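Local atomic coordinates of gamma-resorcylate decarboxylase (Polaromonas, PDB entry 4QRO), a protein that probably catalyses the manganese-dependent, non-oxidative decarboxylation of gamma-resorcylate (2,6-dihydroxybenzoate) to resorcinol. Residues A[38-43]-A[88-93]; A[62-67]-A[71-76]; A[245-248]-A[254-257]; A[301-304]-A[309-312]. All coordinates share one frame; numbering follows the deposited sequence.

Contact 1: residues A[38-43]-A[88-93]; sequences DIQDRR and VAKQPT
Gln40 and Gln91 mark the closest approach of the two backbones, their CA atoms 7.6 Å apart, where the turn leading into helix 42-49 faces the chain as it leaves helix 70-90. Their side chains run past each other in opposite directions, and one nitrogen does most of the work. Gln91 NE2 donates to the backbone carbonyl Gln40 O at 2.9 Å, meeting a lone pair in the carbonyl plane, and to the side-chain oxygen Gln40 OE1 at 3.0 Å. The second bond is the straighter (159°), although its donor stands above the plane of the Gln40 amide; the two amide planes lie 52° apart. The bend of Gln40 at chi2 (-63°) swings OE1 over to Gln91, and on its other branch Gln40 NE2 bonds to Gln87 OE1, so that both ends of the amide are held. Lys90 crosses this side chain at about a right angle, its CB lying 3.5 Å from Gln40 OE1. A leucine in place of Gln91 lacks this donor, and the Gln40 amide would probably be less firmly fixed. The turn itself is braced from within: Asp38 OD1 accepts from Asp41 N at 2.9 Å, and Arg43 NE reaches back to Asp38 O at 2.8 Å. Asp38 thus forms an Asx motif at the start of helix 42-49, in a surface junction between two helices that flank the parallel strands 4-11, 52-59 and 95-97 of an amidohydrolase-type barrel.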
# COMPACT_ATOMS: atom_id res chain seq x y z
N ASP A 38 8.08 30.67 5.21
CA ASP A 38 9.37 31.20 4.79
C ASP A 38 9.81 30.57 3.48
O ASP A 38 9.95 29.37 3.40
CB ASP A 38 10.45 31.01 5.86
CG ASP A 38 11.84 31.12 5.28
OD1 ASP A 38 12.22 32.20 4.80
OD2 ASP A 38 12.52 30.09 5.23
N ILE A 39 9.99 31.39 2.46
CA ILE A 39 10.58 30.94 1.21
C ILE A 39 11.97 31.51 1.01
O ILE A 39 12.87 30.78 0.65
CB ILE A 39 9.68 31.31 0.02
CG1 ILE A 39 8.39 30.50 0.07
CG2 ILE A 39 10.42 31.09 -1.29
CD1 ILE A 39 7.35 30.98 -0.91
N GLN A 40 12.16 32.80 1.29
CA GLN A 40 13.39 33.52 0.92
C GLN A 40 14.59 33.38 1.87
O GLN A 40 15.74 33.57 1.44
CB GLN A 40 13.11 35.03 0.75
CG GLN A 40 12.01 35.37 -0.24
CD GLN A 40 12.32 34.93 -1.67
OE1 GLN A 40 13.46 35.05 -2.15
NE2 GLN A 40 11.32 34.43 -2.35
N ASP A 41 14.36 33.08 3.13
CA ASP A 41 15.42 33.29 4.13
C ASP A 41 16.00 31.97 4.64
O ASP A 41 16.98 31.48 4.10
CB ASP A 41 14.91 34.22 5.25
CG ASP A 41 15.87 34.32 6.44
OD1 ASP A 41 17.05 33.95 6.32
OD2 ASP A 41 15.44 34.78 7.52
N ARG A 42 15.40 31.39 5.65
CA ARG A 42 16.02 30.21 6.26
C ARG A 42 16.05 29.01 5.31
O ARG A 42 17.02 28.24 5.30
CB ARG A 42 15.32 29.86 7.58
CG ARG A 42 15.83 28.59 8.24
CD ARG A 42 15.23 28.46 9.62
NE ARG A 42 15.55 27.19 10.24
CZ ARG A 42 14.66 26.35 10.78
NH1 ARG A 42 15.10 25.22 11.33
NH2 ARG A 42 13.35 26.64 10.81
N ARG A 43 15.00 28.88 4.50
CA ARG A 43 14.90 27.84 3.49
C ARG A 43 16.11 27.81 2.57
O ARG A 43 16.68 26.74 2.34
CB ARG A 43 13.61 28.02 2.67
CG ARG A 43 13.35 26.92 1.65
CD ARG A 43 12.06 27.14 0.87
NE ARG A 43 10.88 27.25 1.74
CZ ARG A 43 9.78 26.49 1.66
NH1 ARG A 43 9.65 25.50 0.76
NH2 ARG A 43 8.81 26.70 2.53
N VAL A 88 9.45 33.22 -6.70
CA VAL A 88 10.43 32.64 -7.60
C VAL A 88 11.29 33.74 -8.18
O VAL A 88 12.52 33.63 -8.20
CB VAL A 88 9.77 31.82 -8.75
CG1 VAL A 88 10.78 31.47 -9.82
CG2 VAL A 88 9.15 30.56 -8.20
N ALA A 89 10.63 34.82 -8.61
CA ALA A 89 11.31 35.95 -9.24
C ALA A 89 12.37 36.61 -8.35
O ALA A 89 13.30 37.22 -8.86
CB ALA A 89 10.30 37.01 -9.71
N LYS A 90 12.24 36.49 -7.03
CA LYS A 90 13.20 37.09 -6.11
C LYS A 90 14.51 36.32 -6.04
O LYS A 90 15.54 36.91 -5.84
CB LYS A 90 12.60 37.23 -4.72
CG LYS A 90 11.34 38.08 -4.66
CD LYS A 90 10.92 38.37 -3.22
CE LYS A 90 10.07 39.63 -3.11
NZ LYS A 90 10.48 40.48 -1.95
N GLN A 91 14.46 34.99 -6.19
CA GLN A 91 15.69 34.19 -6.25
C GLN A 91 15.54 33.15 -7.36
O GLN A 91 15.37 31.95 -7.07
CB GLN A 91 15.98 33.54 -4.89
CG GLN A 91 16.30 34.53 -3.79
CD GLN A 91 16.89 33.91 -2.53
OE1 GLN A 91 17.99 33.35 -2.54
NE2 GLN A 91 16.16 34.01 -1.42
N PRO A 92 15.57 33.60 -8.63
CA PRO A 92 15.26 32.74 -9.78
C PRO A 92 16.33 31.68 -10.10
O PRO A 92 16.06 30.78 -10.90
CB PRO A 92 15.09 33.73 -10.95
CG PRO A 92 15.90 34.92 -10.56
CD PRO A 92 15.91 34.98 -9.06
N THR A 93 17.51 31.77 -9.50
CA THR A 93 18.51 30.68 -9.65
C THR A 93 18.29 29.50 -8.68
O THR A 93 18.89 28.45 -8.85
CB THR A 93 19.94 31.20 -9.48
OG1 THR A 93 20.21 31.54 -8.11
CG2 THR A 93 20.17 32.43 -10.37

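Contact 2: residues A[62-67]-A[71-76]; sequences PAVQAI and TRANET
Ile67 lays its CG2 methyl over the backbone at the start of helix 70-90, reaching 3.4 Å from Ala73 N and also touching the CB atoms of Arg72 and Ala73. The main chains come close here, with the CA atoms of Ile67 and Ala73 5.3 Å apart, and the short side chain of Ala73 lies against the loop, its CB 3.8 Å from Ile67 O. The other branch of Ile67 works one turn further along. With CG1 anti to the carbonyl carbon (chi1 -61°) and the chain extended beyond it, CD1 extends to Thr76 and sits 3.5 Å from Thr76 OG1 and 3.8 Å from Thr76 CG2. Val64 completes the apolar surface, its CG1 standing 4.0 Å from Ala73 CB while its CG2 faces the Thr76 methyl more loosely. A short 3-10 segment, 64-66, brings Val64 and Ile67 to the same side of the loop, and the bond from Ile67 N to Val64 O helps to keep them together. The loop connects strand 52-59 to helix 70-90, and here it folds back onto the first turns of that helix. Some of its polar groups also bond to other parts of the fold: Val64 O accepts from Gln104 NE2 as well, and Gln65 OE1 from Asn128 N. Between the two segments there is no hydrogen bond. Shape and the burial of methyl groups therefore hold this contact, with Thr76 giving its side chain, OG1 included, to packing against Ile67 while that hydroxyl is hydrogen-bonded to Glu15.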
# COMPACT_ATOMS: atom_id res chain seq x y z
N PRO A 62 -4.61 20.08 1.91
CA PRO A 62 -5.16 19.85 0.55
C PRO A 62 -5.31 21.15 -0.24
O PRO A 62 -5.46 21.13 -1.47
CB PRO A 62 -6.52 19.20 0.81
CG PRO A 62 -6.86 19.48 2.23
CD PRO A 62 -5.63 19.90 2.96
N ALA A 63 -5.32 22.28 0.47
CA ALA A 63 -5.44 23.61 -0.16
C ALA A 63 -6.56 23.68 -1.20
O ALA A 63 -7.74 23.52 -0.85
CB ALA A 63 -4.09 24.05 -0.73
N VAL A 64 -6.23 23.83 -2.48
CA VAL A 64 -7.24 24.09 -3.50
C VAL A 64 -8.19 22.91 -3.68
O VAL A 64 -9.36 23.10 -4.00
CB VAL A 64 -6.60 24.53 -4.84
CG1 VAL A 64 -7.64 24.71 -5.93
CG2 VAL A 64 -5.83 25.83 -4.63
N GLN A 65 -7.71 21.70 -3.42
CA GLN A 65 -8.52 20.50 -3.59
C GLN A 65 -9.67 20.35 -2.59
O GLN A 65 -10.56 19.47 -2.77
CB GLN A 65 -7.64 19.27 -3.54
CG GLN A 65 -6.90 19.01 -4.85
CD GLN A 65 -5.87 20.06 -5.20
OE1 GLN A 65 -4.85 20.13 -4.56
NE2 GLN A 65 -6.14 20.87 -6.24
N ALA A 66 -9.64 21.16 -1.53
CA ALA A 66 -10.66 21.13 -0.49
C ALA A 66 -11.61 22.35 -0.62
O ALA A 66 -12.48 22.53 0.20
CB ALA A 66 -10.02 21.08 0.89
N ILE A 67 -11.45 23.17 -1.65
CA ILE A 67 -12.33 24.33 -1.81
C ILE A 67 -13.50 23.95 -2.73
O ILE A 67 -13.37 23.86 -3.95
CB ILE A 67 -11.54 25.53 -2.32
CG1 ILE A 67 -10.43 25.90 -1.30
CG2 ILE A 67 -12.50 26.69 -2.60
CD1 ILE A 67 -9.48 26.94 -1.85
N THR A 71 -15.64 28.32 -8.26
CA THR A 71 -15.30 29.73 -8.49
C THR A 71 -14.27 30.23 -7.46
O THR A 71 -13.29 30.89 -7.83
CB THR A 71 -16.56 30.62 -8.47
OG1 THR A 71 -17.39 30.24 -9.57
CG2 THR A 71 -16.20 32.12 -8.60
N ARG A 72 -14.48 29.89 -6.19
CA ARG A 72 -13.53 30.23 -5.14
C ARG A 72 -12.20 29.47 -5.27
O ARG A 72 -11.14 30.03 -5.00
CB ARG A 72 -14.11 30.01 -3.76
CG ARG A 72 -15.22 30.99 -3.45
CD ARG A 72 -15.80 30.74 -2.07
NE ARG A 72 -16.66 31.85 -1.66
CZ ARG A 72 -16.22 33.04 -1.25
NH1 ARG A 72 -14.91 33.30 -1.18
NH2 ARG A 72 -17.09 33.98 -0.91
N ALA A 73 -12.25 28.20 -5.67
CA ALA A 73 -11.03 27.40 -5.89
C ALA A 73 -10.13 28.06 -6.91
O ALA A 73 -8.93 28.20 -6.71
CB ALA A 73 -11.38 25.99 -6.32
N ASN A 74 -10.74 28.50 -8.00
CA ASN A 74 -10.03 29.18 -9.06
C ASN A 74 -9.36 30.47 -8.58
O ASN A 74 -8.19 30.72 -8.89
CB ASN A 74 -10.98 29.44 -10.22
CG ASN A 74 -10.27 29.98 -11.44
OD1 ASN A 74 -9.34 29.37 -11.96
ND2 ASN A 74 -10.70 31.15 -11.90
N GLU A 75 -10.09 31.27 -7.81
CA GLU A 75 -9.55 32.50 -7.21
C GLU A 75 -8.35 32.26 -6.28
O GLU A 75 -7.35 32.97 -6.36
CB GLU A 75 -10.67 33.26 -6.47
CG GLU A 75 -11.73 33.84 -7.41
CD GLU A 75 -13.04 34.22 -6.71
OE1 GLU A 75 -13.93 34.74 -7.41
OE2 GLU A 75 -13.20 34.00 -5.49
N THR A 76 -8.46 31.27 -5.39
CA THR A 76 -7.38 30.90 -4.51
C THR A 76 -6.15 30.40 -5.30
O THR A 76 -5.03 30.80 -5.02
CB THR A 76 -7.84 29.81 -3.52
OG1 THR A 76 -9.00 30.27 -2.80
CG2 THR A 76 -6.76 29.46 -2.53

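Contact 3: residues A[245-248]-A[254-257]; sequences AKRK and NENF
A bidentate salt bridge between Arg247 and Glu255 spans helix 249-256 on its outer surface, from the residue before its N-cap to its last turn. The pairing is end-on: Arg247 NH1 donates to Glu255 OE1 at 2.8 Å and Arg247 NH2 to Glu255 OE2 at 2.9 Å, each nitrogen taking one oxygen. Both bonds are fairly straight, at 163°, and both oxygens are met on their syn sides, close to the guanidinium plane. The match is not perfectly flat, since the carboxylate is turned 31° against the guanidinium and the donors lie somewhat out of its plane. The CA atoms of Arg247 and Glu255 are 11.5 Å apart, a gap that both side chains help to bridge, approaching each other at about a right angle. Glu255 extends beyond CG, whereas Arg247 bends at chi3 (78°), which presents the NH1-NH2 edge to the acid. With two bonds the guanidinium and carboxylate fix each other's rotation, as a single bond could not. Both residues are exposed, so the surrounding solvent probably screens much of the attraction. A long, weak ion pair links Arg247 NE to Asp251, whose OD2 also accepts from Lys248 N, as in one half of a capping box at the helix start. Tyr252 and Tyr243 bond to the Arg247 backbone through their hydroxyls. Beyond the bridge, Asn256 bonds to the carbonyls of Pro210 and Leu212, and the chain enters strand 257-260, where Phe257 packs on Ile214 and Leu216 of the adjacent parallel strand 214-216.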
# COMPACT_ATOMS: atom_id res chain seq x y z
N ALA A 245 -8.03 0.17 -20.13
CA ALA A 245 -6.69 0.21 -20.69
C ALA A 245 -6.38 -1.05 -21.48
O ALA A 245 -6.81 -2.15 -21.11
CB ALA A 245 -5.64 0.41 -19.63
N LYS A 246 -5.55 -0.86 -22.50
CA LYS A 246 -5.14 -1.92 -23.42
C LYS A 246 -4.07 -2.85 -22.89
O LYS A 246 -4.05 -4.00 -23.26
CB LYS A 246 -4.63 -1.32 -24.74
CG LYS A 246 -5.72 -0.87 -25.70
CD LYS A 246 -5.10 -0.42 -27.02
CE LYS A 246 -6.10 -0.48 -28.17
NZ LYS A 246 -7.27 0.40 -27.92
N ARG A 247 -3.18 -2.36 -22.02
CA ARG A 247 -1.97 -3.07 -21.65
C ARG A 247 -1.95 -3.37 -20.15
O ARG A 247 -2.94 -3.12 -19.46
CB ARG A 247 -0.76 -2.24 -22.06
CG ARG A 247 -0.68 -2.03 -23.57
CD ARG A 247 0.15 -0.81 -23.88
NE ARG A 247 1.57 -1.12 -23.76
CZ ARG A 247 2.54 -0.24 -23.52
NH1 ARG A 247 2.29 1.06 -23.35
NH2 ARG A 247 3.78 -0.68 -23.45
N LYS A 248 -0.83 -3.92 -19.68
CA LYS A 248 -0.62 -4.24 -18.25
C LYS A 248 -0.44 -2.94 -17.46
O LYS A 248 0.09 -1.96 -17.99
CB LYS A 248 0.63 -5.11 -18.08
CG LYS A 248 0.55 -6.50 -18.70
CD LYS A 248 1.95 -7.11 -18.75
CE LYS A 248 1.93 -8.55 -19.24
NZ LYS A 248 1.73 -9.48 -18.10
N ASN A 254 5.77 1.99 -15.78
CA ASN A 254 7.14 2.06 -16.24
C ASN A 254 7.35 3.20 -17.23
O ASN A 254 8.41 3.79 -17.26
CB ASN A 254 7.59 0.78 -16.93
CG ASN A 254 7.89 -0.36 -15.96
OD1 ASN A 254 8.03 -1.52 -16.38
ND2 ASN A 254 7.99 -0.06 -14.71
N GLU A 255 6.32 3.46 -18.04
CA GLU A 255 6.43 4.44 -19.12
C GLU A 255 6.00 5.88 -18.81
O GLU A 255 6.48 6.81 -19.46
CB GLU A 255 5.69 3.94 -20.34
CG GLU A 255 6.40 2.79 -21.02
CD GLU A 255 5.51 2.09 -22.02
OE1 GLU A 255 4.44 2.63 -22.38
OE2 GLU A 255 5.90 0.99 -22.45
N ASN A 256 5.07 6.06 -17.86
CA ASN A 256 4.44 7.36 -17.61
C ASN A 256 4.69 7.93 -16.23
O ASN A 256 4.30 9.06 -15.96
CB ASN A 256 2.92 7.22 -17.86
CG ASN A 256 2.60 6.92 -19.32
OD1 ASN A 256 2.38 5.75 -19.70
ND2 ASN A 256 2.60 7.95 -20.16
N PHE A 257 5.32 7.15 -15.35
CA PHE A 257 5.54 7.56 -13.98
C PHE A 257 6.99 7.83 -13.61
O PHE A 257 7.91 7.19 -14.11
CB PHE A 257 4.91 6.52 -13.00
CG PHE A 257 3.42 6.65 -12.90
CD1 PHE A 257 2.59 6.25 -13.95
CD2 PHE A 257 2.84 7.28 -11.82
CE1 PHE A 257 1.22 6.42 -13.88
CE2 PHE A 257 1.47 7.46 -11.77
CZ PHE A 257 0.66 7.02 -12.79

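Contact 4: residues A[301-304]-A[309-312]; sequences ENTS and DRKK
Arg310 grips the backbone of Thr303 end-on, with NH1 2.8 Å and NH2 3.1 Å from the single acceptor Thr303 O. The oxygen lies near the guanidinium plane, and the NH2 bond arrives nearly along the C=O axis. Over one face of the same group stands Glu301 O, 3.3 Å from Arg310 CZ, a close packing contact without a hydrogen bond. Thr303 CG2 rests 3.6 Å from Arg310 NH1, while the hydroxyl of this buried residue is bonded to Thr267. The bend of Arg310 at chi3 (-53°) turns the guanidinium onto these carbonyls; further bonds run from NH1 to Phe300 O and from NE to the carboxylate of Glu307. An arginine of helix 307-321 thereby gathers carbonyls at the C-terminal end of helix 293-302, across the short connection between two consecutive helices. A methionine in its place has no such donors, and Thr303 O and the Glu307 carboxylate would probably be left without their mate here. By contrast, the other side of the contact is loose. The CB of Glu301 points away from the second helix, and its carboxylate bonds to the amino group of Met1; Asn302 and Ser304 are exposed, Ser304 OG binding a glycerol probably taken from the crystallisation liquor. On the second helix Lys312 NZ pairs with Asp309 OD1 at 3.0 Å, clear of the 301-304 segment.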
# COMPACT_ATOMS: atom_id res chain seq x y z
N GLU A 301 22.85 11.23 0.64
CA GLU A 301 24.31 11.37 0.48
C GLU A 301 25.03 10.03 0.53
O GLU A 301 26.00 9.81 -0.21
CB GLU A 301 24.85 12.24 1.62
CG GLU A 301 26.35 12.55 1.55
CD GLU A 301 26.68 13.59 0.50
OE1 GLU A 301 27.87 13.93 0.39
OE2 GLU A 301 25.76 14.06 -0.20
N ASN A 302 24.54 9.15 1.40
CA ASN A 302 25.21 7.90 1.73
C ASN A 302 24.43 6.64 1.41
O ASN A 302 24.90 5.54 1.76
CB ASN A 302 25.50 7.88 3.25
CG ASN A 302 26.53 8.94 3.65
OD1 ASN A 302 27.56 9.09 3.01
ND2 ASN A 302 26.22 9.68 4.69
N THR A 303 23.25 6.75 0.81
CA THR A 303 22.48 5.53 0.49
C THR A 303 23.27 4.64 -0.51
O THR A 303 24.10 5.12 -1.29
CB THR A 303 21.06 5.84 0.04
OG1 THR A 303 20.30 4.62 -0.03
CG2 THR A 303 21.08 6.58 -1.31
N SER A 304 23.01 3.34 -0.44
CA SER A 304 23.87 2.33 -1.07
C SER A 304 23.58 2.10 -2.54
O SER A 304 23.05 1.05 -2.94
CB SER A 304 23.73 1.03 -0.27
OG SER A 304 24.11 1.32 1.07
N ASP A 309 24.20 6.76 -10.33
CA ASP A 309 22.78 6.88 -10.01
C ASP A 309 22.50 7.95 -8.92
O ASP A 309 21.44 8.60 -8.91
CB ASP A 309 22.24 5.50 -9.60
CG ASP A 309 22.16 4.52 -10.77
OD1 ASP A 309 22.12 4.94 -11.96
OD2 ASP A 309 22.12 3.30 -10.49
N ARG A 310 23.45 8.15 -8.01
CA ARG A 310 23.36 9.22 -7.02
C ARG A 310 23.30 10.60 -7.74
O ARG A 310 22.53 11.47 -7.35
CB ARG A 310 24.53 9.20 -6.04
CG ARG A 310 24.14 9.88 -4.74
CD ARG A 310 25.30 10.04 -3.80
NE ARG A 310 26.01 8.78 -3.55
CZ ARG A 310 25.57 7.75 -2.81
NH1 ARG A 310 24.37 7.75 -2.22
NH2 ARG A 310 26.33 6.68 -2.67
N LYS A 311 24.08 10.77 -8.79
CA LYS A 311 23.97 12.02 -9.59
C LYS A 311 22.66 12.12 -10.38
O LYS A 311 22.07 13.19 -10.45
CB LYS A 311 25.17 12.16 -10.52
CG LYS A 311 26.49 12.37 -9.80
CD LYS A 311 27.67 12.31 -10.77
CE LYS A 311 28.99 12.32 -10.01
NZ LYS A 311 30.16 12.33 -10.93
N LYS A 312 22.19 11.01 -10.96
CA LYS A 312 20.96 11.03 -11.71
C LYS A 312 19.77 11.34 -10.80
O LYS A 312 18.98 12.24 -11.06
CB LYS A 312 20.72 9.70 -12.42
CG LYS A 312 21.58 9.53 -13.64
CD LYS A 312 21.89 8.07 -13.93
CE LYS A 312 20.68 7.38 -14.47
NZ LYS A 312 20.90 5.91 -14.49

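From the N terminus, contact 1 opens first, at 38-43, and closes at 88-93, bringing the two ends of a long excursion through helix 42-49, strand 52-59 and helix 70-90 together. Contact 2 (62-67 with 71-76) falls wholly within that excursion and closes a much shorter loop; both use helix 70-90, contact 2 near its start and contact 1 at its end, with centres 24 Å apart. Contacts 3 and 4 follow in series, and no two loops cross. Contact 3 spans helix 249-256 ahead of strand 257-260, on the opposite side of the chain's centre from contact 1. Contact 4 joins helices 293-302 and 307-321, opposite contact 2. None of the four touches another.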